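Local coordinates for protein putative amidohydrolase (Unidentified, PDB 3FEQ) that probably hydrolyses dipeptides that end in proline, as a zinc-dependent prolidase of the amidohydrolase superfamily, at residues 104-109 / 225-230; 164-169 / 178-183; 281-286 / 329-334; 335-340 / 390-395. All blocks are in the same frame, centred on the assembly; numbering follows the deposited sequence.

Contact 1 (104-109 / 225-230); sequences SVRDAG and NTYVMA
Ala108 and Met229 make the closest backbone approach, their CA atoms 8.4 Å apart, so strands 102-107 and 228-234 do not pair here but meet through side chains, consistent with facing one another across the interior of the TIM barrel. Arg106 and Met229 reach in from opposite directions. Arg106 leaves with CG anti to the backbone N (chi1 -167°), which carries its guanidinium across the gap. Met229 SD sits 3.4 Å above the guanidinium plane, over its centre, and Met229 CE continues over the same group to lie 3.9 Å from Ala108 CB. The side chain of Ala108 is also about 4 Å from a bound zinc ion. The edge of the guanidinium serves Tyr227: Arg106 NH1 donates to Tyr227 OH at 3.0 Å with an N-H...O angle of 162°, the oxygen only 6° out of the guanidinium plane. Arg106 is also bound outside these segments, its NE by Cys64 O and its NH2 by the carboxylate of Glu250. Three bonds on different nitrogens, the one to Tyr227 in the guanidinium plane, should limit the rotation of the group, and a thioether covers one face. Within this buried contact the arginine charge is probably balanced by Glu250.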
# COMPACT_ATOMS: atom_id res chain seq x y z
N SER C 104 4.97 29.30 -33.47
CA SER C 104 5.16 29.00 -32.07
C SER C 104 3.79 28.96 -31.42
O SER C 104 2.89 29.66 -31.86
CB SER C 104 6.04 30.08 -31.43
OG SER C 104 7.34 30.07 -32.00
N VAL C 105 3.60 28.05 -30.48
CA VAL C 105 2.37 27.98 -29.69
C VAL C 105 2.72 27.66 -28.26
O VAL C 105 3.65 26.89 -28.01
CB VAL C 105 1.38 26.88 -30.17
CG1 VAL C 105 0.65 27.30 -31.42
CG2 VAL C 105 2.07 25.55 -30.33
N ARG C 106 1.98 28.26 -27.34
CA ARG C 106 2.09 27.93 -25.93
C ARG C 106 0.94 27.03 -25.55
O ARG C 106 -0.18 27.51 -25.40
CB ARG C 106 2.05 29.19 -25.08
CG ARG C 106 2.46 28.99 -23.66
CD ARG C 106 2.47 30.32 -22.93
NE ARG C 106 1.12 30.88 -22.81
CZ ARG C 106 0.73 31.69 -21.84
NH1 ARG C 106 1.59 32.07 -20.88
NH2 ARG C 106 -0.52 32.13 -21.81
N ASP C 107 1.21 25.74 -25.40
CA ASP C 107 0.20 24.76 -25.01
C ASP C 107 -0.20 24.93 -23.55
O ASP C 107 0.65 25.10 -22.68
CB ASP C 107 0.72 23.34 -25.24
CG ASP C 107 -0.36 22.28 -25.08
OD1 ASP C 107 -0.47 21.69 -23.98
OD2 ASP C 107 -1.10 22.04 -26.06
N ALA C 108 -1.50 24.87 -23.29
CA ALA C 108 -2.02 25.22 -21.97
C ALA C 108 -2.44 23.96 -21.24
O ALA C 108 -3.48 23.91 -20.61
CB ALA C 108 -3.20 26.19 -22.10
N GLY C 109 -1.61 22.93 -21.34
CA GLY C 109 -1.90 21.66 -20.68
C GLY C 109 -2.31 20.60 -21.68
O GLY C 109 -3.20 20.82 -22.48
N ASN C 225 13.02 29.60 -12.79
CA ASN C 225 13.07 30.70 -13.75
C ASN C 225 12.03 30.62 -14.84
O ASN C 225 12.32 30.78 -16.02
CB ASN C 225 14.47 30.90 -14.33
CG ASN C 225 15.52 31.16 -13.26
OD1 ASN C 225 15.36 32.07 -12.42
ND2 ASN C 225 16.58 30.36 -13.25
N THR C 226 10.79 30.39 -14.43
CA THR C 226 9.66 30.62 -15.30
C THR C 226 8.51 31.32 -14.52
O THR C 226 8.76 31.97 -13.50
CB THR C 226 9.22 29.29 -15.98
OG1 THR C 226 8.32 29.56 -17.06
CG2 THR C 226 8.56 28.34 -14.97
N TYR C 227 7.28 31.21 -15.02
CA TYR C 227 6.11 31.86 -14.47
C TYR C 227 4.89 30.92 -14.47
O TYR C 227 4.91 29.85 -15.07
CB TYR C 227 5.79 33.10 -15.31
CG TYR C 227 5.47 32.76 -16.75
CD1 TYR C 227 4.16 32.57 -17.17
CD2 TYR C 227 6.47 32.55 -17.67
CE1 TYR C 227 3.86 32.21 -18.48
CE2 TYR C 227 6.18 32.19 -18.98
CZ TYR C 227 4.87 32.01 -19.37
OH TYR C 227 4.57 31.64 -20.66
N VAL C 228 3.81 31.37 -13.85
CA VAL C 228 2.55 30.66 -13.83
C VAL C 228 1.54 31.38 -14.72
O VAL C 228 1.37 32.60 -14.61
CB VAL C 228 1.98 30.64 -12.40
CG1 VAL C 228 0.51 30.26 -12.40
CG2 VAL C 228 2.76 29.73 -11.54
N MET C 229 0.88 30.64 -15.60
CA MET C 229 -0.31 31.14 -16.29
C MET C 229 -1.53 30.58 -15.58
O MET C 229 -1.48 29.49 -15.03
CB MET C 229 -0.30 30.74 -17.77
CG MET C 229 -0.06 29.26 -18.07
SD MET C 229 0.22 28.97 -19.83
CE MET C 229 -1.45 29.17 -20.38
N ALA C 230 -2.63 31.32 -15.60
CA ALA C 230 -3.74 31.02 -14.71
C ALA C 230 -5.10 31.30 -15.33
O ALA C 230 -5.36 32.38 -15.83
CB ALA C 230 -3.59 31.77 -13.40

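Contact 2 (164-169 / 178-183)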
# COMPACT_ATOMS: atom_id res chain seq x y z
N ILE C 164 -5.82 16.85 -20.30
CA ILE C 164 -5.45 18.26 -20.19
C ILE C 164 -4.85 18.61 -18.82
O ILE C 164 -3.85 19.32 -18.73
CB ILE C 164 -6.67 19.16 -20.51
CG1 ILE C 164 -7.06 19.00 -21.98
CG2 ILE C 164 -6.41 20.62 -20.22
CD1 ILE C 164 -5.88 19.07 -22.93
N ALA C 165 -5.43 18.08 -17.75
CA ALA C 165 -5.04 18.46 -16.41
C ALA C 165 -4.67 17.28 -15.53
O ALA C 165 -4.83 16.13 -15.91
CB ALA C 165 -6.15 19.28 -15.75
N ARG C 166 -4.15 17.59 -14.34
CA ARG C 166 -4.10 16.67 -13.21
C ARG C 166 -4.74 17.29 -11.95
O ARG C 166 -4.71 18.51 -11.75
CB ARG C 166 -2.64 16.30 -12.91
CG ARG C 166 -1.71 17.50 -12.77
CD ARG C 166 -0.25 17.09 -12.60
NE ARG C 166 -0.06 16.22 -11.44
CZ ARG C 166 1.13 15.87 -10.96
NH1 ARG C 166 2.25 16.32 -11.52
NH2 ARG C 166 1.21 15.10 -9.89
N VAL C 167 -5.31 16.46 -11.10
CA VAL C 167 -5.84 16.94 -9.85
C VAL C 167 -4.81 16.82 -8.73
O VAL C 167 -4.30 15.74 -8.44
CB VAL C 167 -7.11 16.17 -9.46
CG1 VAL C 167 -7.75 16.83 -8.24
CG2 VAL C 167 -8.09 16.14 -10.63
N VAL C 168 -4.48 17.94 -8.13
CA VAL C 168 -3.63 17.96 -6.95
C VAL C 168 -4.15 19.04 -6.04
O VAL C 168 -4.53 20.11 -6.49
CB VAL C 168 -2.16 18.31 -7.25
CG1 VAL C 168 -1.37 17.07 -7.57
CG2 VAL C 168 -2.05 19.33 -8.36
N ASP C 169 -4.13 18.74 -4.75
CA ASP C 169 -4.59 19.65 -3.74
C ASP C 169 -3.50 19.76 -2.70
O ASP C 169 -2.69 18.83 -2.53
CB ASP C 169 -5.88 19.12 -3.10
CG ASP C 169 -6.96 18.79 -4.13
OD1 ASP C 169 -7.87 19.64 -4.32
OD2 ASP C 169 -6.88 17.69 -4.74
N VAL C 178 4.47 20.86 -9.18
CA VAL C 178 5.25 21.82 -9.97
C VAL C 178 6.67 21.29 -10.24
O VAL C 178 7.10 21.25 -11.39
CB VAL C 178 5.29 23.24 -9.31
CG1 VAL C 178 6.23 24.14 -10.06
CG2 VAL C 178 3.94 23.90 -9.33
N ARG C 179 7.40 20.87 -9.20
CA ARG C 179 8.72 20.27 -9.40
C ARG C 179 8.68 19.08 -10.39
O ARG C 179 9.51 18.96 -11.26
CB ARG C 179 9.33 19.84 -8.06
CG ARG C 179 9.51 20.98 -7.10
CD ARG C 179 10.16 20.57 -5.80
NE ARG C 179 10.28 21.70 -4.86
CZ ARG C 179 10.37 21.59 -3.54
NH1 ARG C 179 10.37 20.39 -2.95
NH2 ARG C 179 10.48 22.68 -2.79
N GLU C 180 7.67 18.22 -10.27
CA GLU C 180 7.50 17.11 -11.19
C GLU C 180 7.37 17.62 -12.60
O GLU C 180 7.97 17.06 -13.53
CB GLU C 180 6.27 16.27 -10.84
CG GLU C 180 6.43 15.35 -9.62
CD GLU C 180 5.11 14.80 -9.10
OE1 GLU C 180 5.13 13.92 -8.20
OE2 GLU C 180 4.04 15.23 -9.59
N GLU C 181 6.57 18.67 -12.77
CA GLU C 181 6.22 19.16 -14.11
C GLU C 181 7.41 19.81 -14.77
O GLU C 181 7.69 19.59 -15.94
CB GLU C 181 5.03 20.12 -14.07
CG GLU C 181 3.65 19.44 -13.91
CD GLU C 181 3.44 18.16 -14.74
OE1 GLU C 181 3.78 18.14 -15.94
OE2 GLU C 181 2.87 17.19 -14.19
N ILE C 182 8.18 20.53 -13.98
CA ILE C 182 9.40 21.14 -14.45
C ILE C 182 10.48 20.11 -14.75
O ILE C 182 11.16 20.21 -15.78
CB ILE C 182 9.86 22.23 -13.48
CG1 ILE C 182 9.17 23.52 -13.85
CG2 ILE C 182 11.37 22.43 -13.53
CD1 ILE C 182 8.55 24.23 -12.67
N GLN C 183 10.64 19.11 -13.89
CA GLN C 183 11.54 18.00 -14.21
C GLN C 183 11.15 17.35 -15.54
O GLN C 183 12.02 17.15 -16.38
CB GLN C 183 11.63 16.98 -13.08
CG GLN C 183 12.86 16.08 -13.18
CD GLN C 183 12.64 14.80 -14.02
OE1 GLN C 183 11.51 14.46 -14.39
NE2 GLN C 183 13.73 14.10 -14.31
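Arg166 drives its guanidinium edge between the carboxylates of Glu180 and Glu181, forming a three-residue salt-bridge network between strand 165-167 and the following helix 171-184. The backbones stay well apart, with 10.7 Å between the CA atoms of Arg166 and Glu181, so the link is made by long side chains. Arg166 approaches the helix with CG lodged between the backbone N and the carbonyl carbon (chi1 51°) and a bend at chi3 that turns NH1 and NH2 toward the acids.

The two glutamates meet it differently. The extended Glu180 crosses the arginine at about a right angle, yet its carboxylate lies nearly coplanar with the guanidinium. Its OE2 receives both NH1 and NH2 end-on, close to the direction of its C-O bond, so a single oxygen takes both donors. Glu181, bent at chi2, comes from the opposite direction with its carboxylate turned 83° from the guanidinium plane.

Lys184 is a second cationic partner of Glu181 OE2, and two positive charges on that oxygen should favour the ionised acid. Just before the two glutamates, Arg179 forms salt bridges with Glu213 and Asp169 of a neighbouring subunit, which places this helix at an interface. Within the network the shared donor is Arg166 NH1, 2.8 Å from Glu180 OE2. Arg166 NH1 also lies 2.9 Å from Glu181 OE2, which it meets on the anti lone pair.

Contact 3 (281-286 / 329-334); sequences AKHGAE and HAFQSG
His283 and Phe331 carry this contact between them, and it is an aromatic one. The ring planes differ by just 8°, but the centroids are 5.8 Å apart and neither ring lies over the face of the other, so the rings meet along their borders and do not form a stack. The histidine side contributes its NE2-CD2 bond and the phenylalanine its CE1-CZ bond: His283 NE2 is 3.9 Å from Phe331 CZ, and His283 CD2 is 4.0 Å from Phe331 CE1. The two side chains run at about a right angle to each other although their rings are almost parallel. For Phe331, CG set anti to the carbonyl carbon (chi1 -61°) directs the ring out toward the histidine. The two segments bury just 61 Å² between them, both sides summed.

Apolar and polar neighbours of the histidine come from its own segment. Lys282 CB lies 3.5 Å above the imidazole plane, over the ring centre, and Glu286 OE2 faces the ring edge in its plane.

Among backbone bonds in 329-334, Gly334 N bonds to Phe331 O at 3.1 Å, three residues back, and Phe331 is exposed.

This small surface contact joins the end of helix 274-282, which gives way at His283, to the loop before helix 335-340, in a chain whose amidohydrolase family belongs to the TIM-barrel clan. Segment 329-334 packs on helix 90-99 and strand 102-107: His329 touches Ile93 and Met97 of the helix, while Gln332 lies against Phe102 of the strand and bonds to Asp63 and Arg100.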
# COMPACT_ATOMS: atom_id res chain seq x y z
N ALA C 281 -20.57 28.52 -29.37
CA ALA C 281 -21.93 29.02 -29.57
C ALA C 281 -22.63 28.29 -30.71
O ALA C 281 -23.71 27.73 -30.53
CB ALA C 281 -21.95 30.52 -29.81
N LYS C 282 -21.99 28.26 -31.88
CA LYS C 282 -22.57 27.59 -33.05
C LYS C 282 -22.61 26.07 -32.92
O LYS C 282 -23.66 25.45 -33.05
CB LYS C 282 -21.84 28.00 -34.33
CG LYS C 282 -22.53 29.10 -35.12
CD LYS C 282 -22.28 30.48 -34.52
CE LYS C 282 -20.91 31.04 -34.91
NZ LYS C 282 -20.85 31.45 -36.34
N HIS C 283 -21.45 25.47 -32.65
CA HIS C 283 -21.30 24.02 -32.73
C HIS C 283 -20.99 23.39 -31.37
O HIS C 283 -20.14 22.49 -31.27
CB HIS C 283 -20.23 23.65 -33.76
CG HIS C 283 -20.12 24.60 -34.92
ND1 HIS C 283 -21.02 24.63 -35.96
CD2 HIS C 283 -19.18 25.54 -35.21
CE1 HIS C 283 -20.66 25.56 -36.83
NE2 HIS C 283 -19.55 26.12 -36.40
N GLY C 284 -21.69 23.84 -30.33
CA GLY C 284 -21.39 23.44 -28.96
C GLY C 284 -21.81 22.02 -28.63
O GLY C 284 -20.97 21.11 -28.57
N ALA C 285 -23.11 21.82 -28.42
CA ALA C 285 -23.66 20.49 -28.16
C ALA C 285 -23.57 19.61 -29.41
O ALA C 285 -23.65 18.38 -29.32
CB ALA C 285 -25.11 20.61 -27.67
N GLU C 286 -23.37 20.25 -30.55
CA GLU C 286 -23.28 19.56 -31.83
C GLU C 286 -22.01 18.73 -31.97
O GLU C 286 -22.04 17.64 -32.53
CB GLU C 286 -23.38 20.58 -32.96
CG GLU C 286 -23.27 19.99 -34.35
CD GLU C 286 -22.87 21.03 -35.37
OE1 GLU C 286 -21.84 20.84 -36.04
OE2 GLU C 286 -23.59 22.05 -35.48
N HIS C 329 -10.94 23.39 -34.40
CA HIS C 329 -9.58 23.87 -34.47
C HIS C 329 -9.33 24.73 -35.68
O HIS C 329 -8.43 25.57 -35.68
CB HIS C 329 -8.57 22.72 -34.41
CG HIS C 329 -7.85 22.65 -33.11
ND1 HIS C 329 -7.98 21.58 -32.25
CD2 HIS C 329 -7.09 23.56 -32.47
CE1 HIS C 329 -7.28 21.82 -31.15
NE2 HIS C 329 -6.73 23.01 -31.26
N ALA C 330 -10.18 24.56 -36.68
CA ALA C 330 -10.04 25.24 -37.95
C ALA C 330 -10.23 26.75 -37.85
O ALA C 330 -9.70 27.50 -38.66
CB ALA C 330 -11.01 24.66 -38.96
N PHE C 331 -10.95 27.20 -36.83
CA PHE C 331 -11.33 28.61 -36.73
C PHE C 331 -10.25 29.49 -36.12
O PHE C 331 -10.50 30.66 -35.83
CB PHE C 331 -12.64 28.76 -35.95
CG PHE C 331 -13.81 28.06 -36.59
CD1 PHE C 331 -14.47 27.05 -35.92
CD2 PHE C 331 -14.24 28.42 -37.86
CE1 PHE C 331 -15.54 26.39 -36.51
CE2 PHE C 331 -15.29 27.75 -38.46
CZ PHE C 331 -15.95 26.75 -37.78
N GLN C 332 -9.05 28.94 -35.96
CA GLN C 332 -7.97 29.56 -35.19
C GLN C 332 -7.68 31.02 -35.55
O GLN C 332 -7.46 31.86 -34.66
CB GLN C 332 -6.69 28.72 -35.33
CG GLN C 332 -5.59 29.04 -34.32
CD GLN C 332 -4.32 28.25 -34.60
OE1 GLN C 332 -4.17 27.70 -35.70
NE2 GLN C 332 -3.42 28.18 -33.62
N SER C 333 -7.67 31.30 -36.85
CA SER C 333 -7.13 32.57 -37.33
C SER C 333 -8.15 33.67 -37.17
O SER C 333 -7.80 34.85 -37.09
CB SER C 333 -6.71 32.44 -38.79
OG SER C 333 -5.74 31.42 -38.92
N GLY C 334 -9.42 33.27 -37.06
CA GLY C 334 -10.53 34.18 -36.86
C GLY C 334 -10.37 35.11 -35.68
O GLY C 334 -10.97 36.18 -35.65

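Contact 4 (335-340 / 390-395)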
# COMPACT_ATOMS: atom_id res chain seq x y z
N GLU C 335 -9.56 34.70 -34.70
CA GLU C 335 -9.32 35.52 -33.51
C GLU C 335 -8.66 36.87 -33.85
O GLU C 335 -8.89 37.86 -33.17
CB GLU C 335 -8.52 34.74 -32.46
CG GLU C 335 -8.07 35.53 -31.23
CD GLU C 335 -9.14 35.68 -30.15
OE1 GLU C 335 -9.04 36.62 -29.34
OE2 GLU C 335 -10.07 34.85 -30.11
N PHE C 336 -7.90 36.91 -34.94
CA PHE C 336 -7.39 38.16 -35.49
C PHE C 336 -8.50 39.15 -35.82
O PHE C 336 -8.43 40.31 -35.43
CB PHE C 336 -6.57 37.89 -36.75
CG PHE C 336 -5.15 37.49 -36.48
CD1 PHE C 336 -4.28 38.35 -35.81
CD2 PHE C 336 -4.68 36.26 -36.90
CE1 PHE C 336 -2.96 37.96 -35.56
CE2 PHE C 336 -3.36 35.89 -36.65
CZ PHE C 336 -2.50 36.74 -35.99
N ARG C 337 -9.53 38.70 -36.54
CA ARG C 337 -10.60 39.61 -36.93
C ARG C 337 -11.40 40.13 -35.73
O ARG C 337 -11.67 41.32 -35.64
CB ARG C 337 -11.53 38.98 -37.97
CG ARG C 337 -12.19 40.00 -38.91
CD ARG C 337 -12.08 39.61 -40.38
NE ARG C 337 -13.30 38.95 -40.83
CZ ARG C 337 -13.55 37.65 -40.70
NH1 ARG C 337 -12.65 36.83 -40.17
NH2 ARG C 337 -14.71 37.16 -41.13
N ILE C 338 -11.72 39.23 -34.81
CA ILE C 338 -12.42 39.60 -33.58
C ILE C 338 -11.68 40.69 -32.83
O ILE C 338 -12.28 41.67 -32.38
CB ILE C 338 -12.62 38.37 -32.68
CG1 ILE C 338 -13.45 37.33 -33.42
CG2 ILE C 338 -13.31 38.74 -31.40
CD1 ILE C 338 -13.44 35.97 -32.77
N ARG C 339 -10.37 40.54 -32.74
CA ARG C 339 -9.58 41.51 -32.02
C ARG C 339 -9.37 42.80 -32.80
O ARG C 339 -9.31 43.89 -32.21
CB ARG C 339 -8.24 40.90 -31.62
CG ARG C 339 -8.40 39.80 -30.64
CD ARG C 339 -7.14 39.63 -29.89
NE ARG C 339 -7.19 38.44 -29.07
CZ ARG C 339 -6.45 38.27 -27.99
NH1 ARG C 339 -5.63 39.23 -27.59
NH2 ARG C 339 -6.52 37.14 -27.32
N ALA C 340 -9.28 42.69 -34.12
CA ALA C 340 -9.13 43.85 -34.97
C ALA C 340 -10.38 44.72 -34.91
O ALA C 340 -10.29 45.94 -34.97
CB ALA C 340 -8.86 43.42 -36.39
N VAL C 390 -6.42 39.14 -44.50
CA VAL C 390 -5.31 38.43 -45.17
C VAL C 390 -4.63 37.47 -44.21
O VAL C 390 -3.85 36.60 -44.62
CB VAL C 390 -4.27 39.39 -45.85
CG1 VAL C 390 -4.95 40.55 -46.55
CG2 VAL C 390 -3.23 39.89 -44.88
N VAL C 391 -4.96 37.61 -42.94
CA VAL C 391 -4.43 36.76 -41.90
C VAL C 391 -5.54 35.94 -41.28
O VAL C 391 -5.32 34.82 -40.85
CB VAL C 391 -3.77 37.60 -40.79
CG1 VAL C 391 -3.07 36.71 -39.85
CG2 VAL C 391 -2.77 38.55 -41.37
N ALA C 392 -6.75 36.50 -41.25
CA ALA C 392 -7.84 35.91 -40.48
C ALA C 392 -8.80 35.09 -41.33
O ALA C 392 -9.99 35.04 -41.03
CB ALA C 392 -8.59 36.99 -39.72
N ASP C 393 -8.29 34.43 -42.36
CA ASP C 393 -9.15 33.71 -43.29
C ASP C 393 -8.81 32.22 -43.49
O ASP C 393 -8.99 31.68 -44.58
CB ASP C 393 -9.15 34.42 -44.64
CG ASP C 393 -10.39 34.11 -45.44
OD1 ASP C 393 -10.25 33.45 -46.49
OD2 ASP C 393 -11.49 34.50 -44.99
N GLU C 394 -8.32 31.57 -42.43
CA GLU C 394 -7.99 30.14 -42.44
C GLU C 394 -6.98 29.73 -43.53
O GLU C 394 -7.34 29.06 -44.51
CB GLU C 394 -9.27 29.28 -42.54
CG GLU C 394 -9.28 28.05 -41.63
CD GLU C 394 -8.41 26.91 -42.14
OE1 GLU C 394 -7.46 26.51 -41.43
OE2 GLU C 394 -8.69 26.39 -43.25
N GLY C 395 -5.73 30.17 -43.36
CA GLY C 395 -4.62 29.73 -44.21
C GLY C 395 -4.70 30.14 -45.67
O GLY C 395 -3.89 29.70 -46.49
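Phe336 and Val391 make one apolar contact, a methyl laid over an aromatic face. Val391 CG1 lies over the Phe336 ring nearer one side than the centre, 3.3 Å from Phe336 CE2 and 3.9 Å from Phe336 CZ. That branch stands anti to the Val391 backbone N (chi1 -172°), and it is the one that touches the ring. Ala392 continues the apolar seam where the backbones are nearest, at 5.5 Å between the CA atoms of Phe336 and Ala392. Its CB rests on the first turn of helix 335-340, 3.7 Å from Phe336 CB and 4.0 Å from Arg337 CB. On its other sides the Phe336 ring meets Phe61 of strand 56-66 edge-to-face and also the ring of Phe320, so it is packed among these two rings and Val391.

Polar approach across the segments is limited. The Arg337 chain, bent at chi2 and chi3, swings its end back to bring Arg337 NH1 within 3.3 Å of Ala392 O, but the angle is poor and the pair is not a hydrogen bond.

Ionic pairing stays inside the helix. Arg339 NE donates to Glu335 OE1 at 2.6 Å with an angle of 163°, one turn apart along the helix and on the anti lone pair of the oxygen. Glu335 OE2 accepts from Val275 N at the start of helix 274-282.

With no bond found between the segments, their cohesion rests on methyl and aromatic contacts, while Glu335 and Arg339 pair with each other inside the helix.

From the N-terminal side, contact 1 closes the first long loop, joining strand 102-107 to strand 228-234. Contact 2 is nested inside that loop, tying strand 165-167 to helix 171-184, and the two touch where Ile164 CD1 packs at Gly109 O. Contacts 3 and 4 follow in series and cross nothing: 281-286 is linked to 329-334 ahead of helix 335-340, which in turn meets the loop before strand 398-403. Because 329-334 runs directly into 335-340, contacts 3 and 4 share a continuous backbone, and Ser333 packs against Val391 and Ala392. Contacts 2 and 4 lie on opposite sides of the chain's centre, their centres about 34 Å apart.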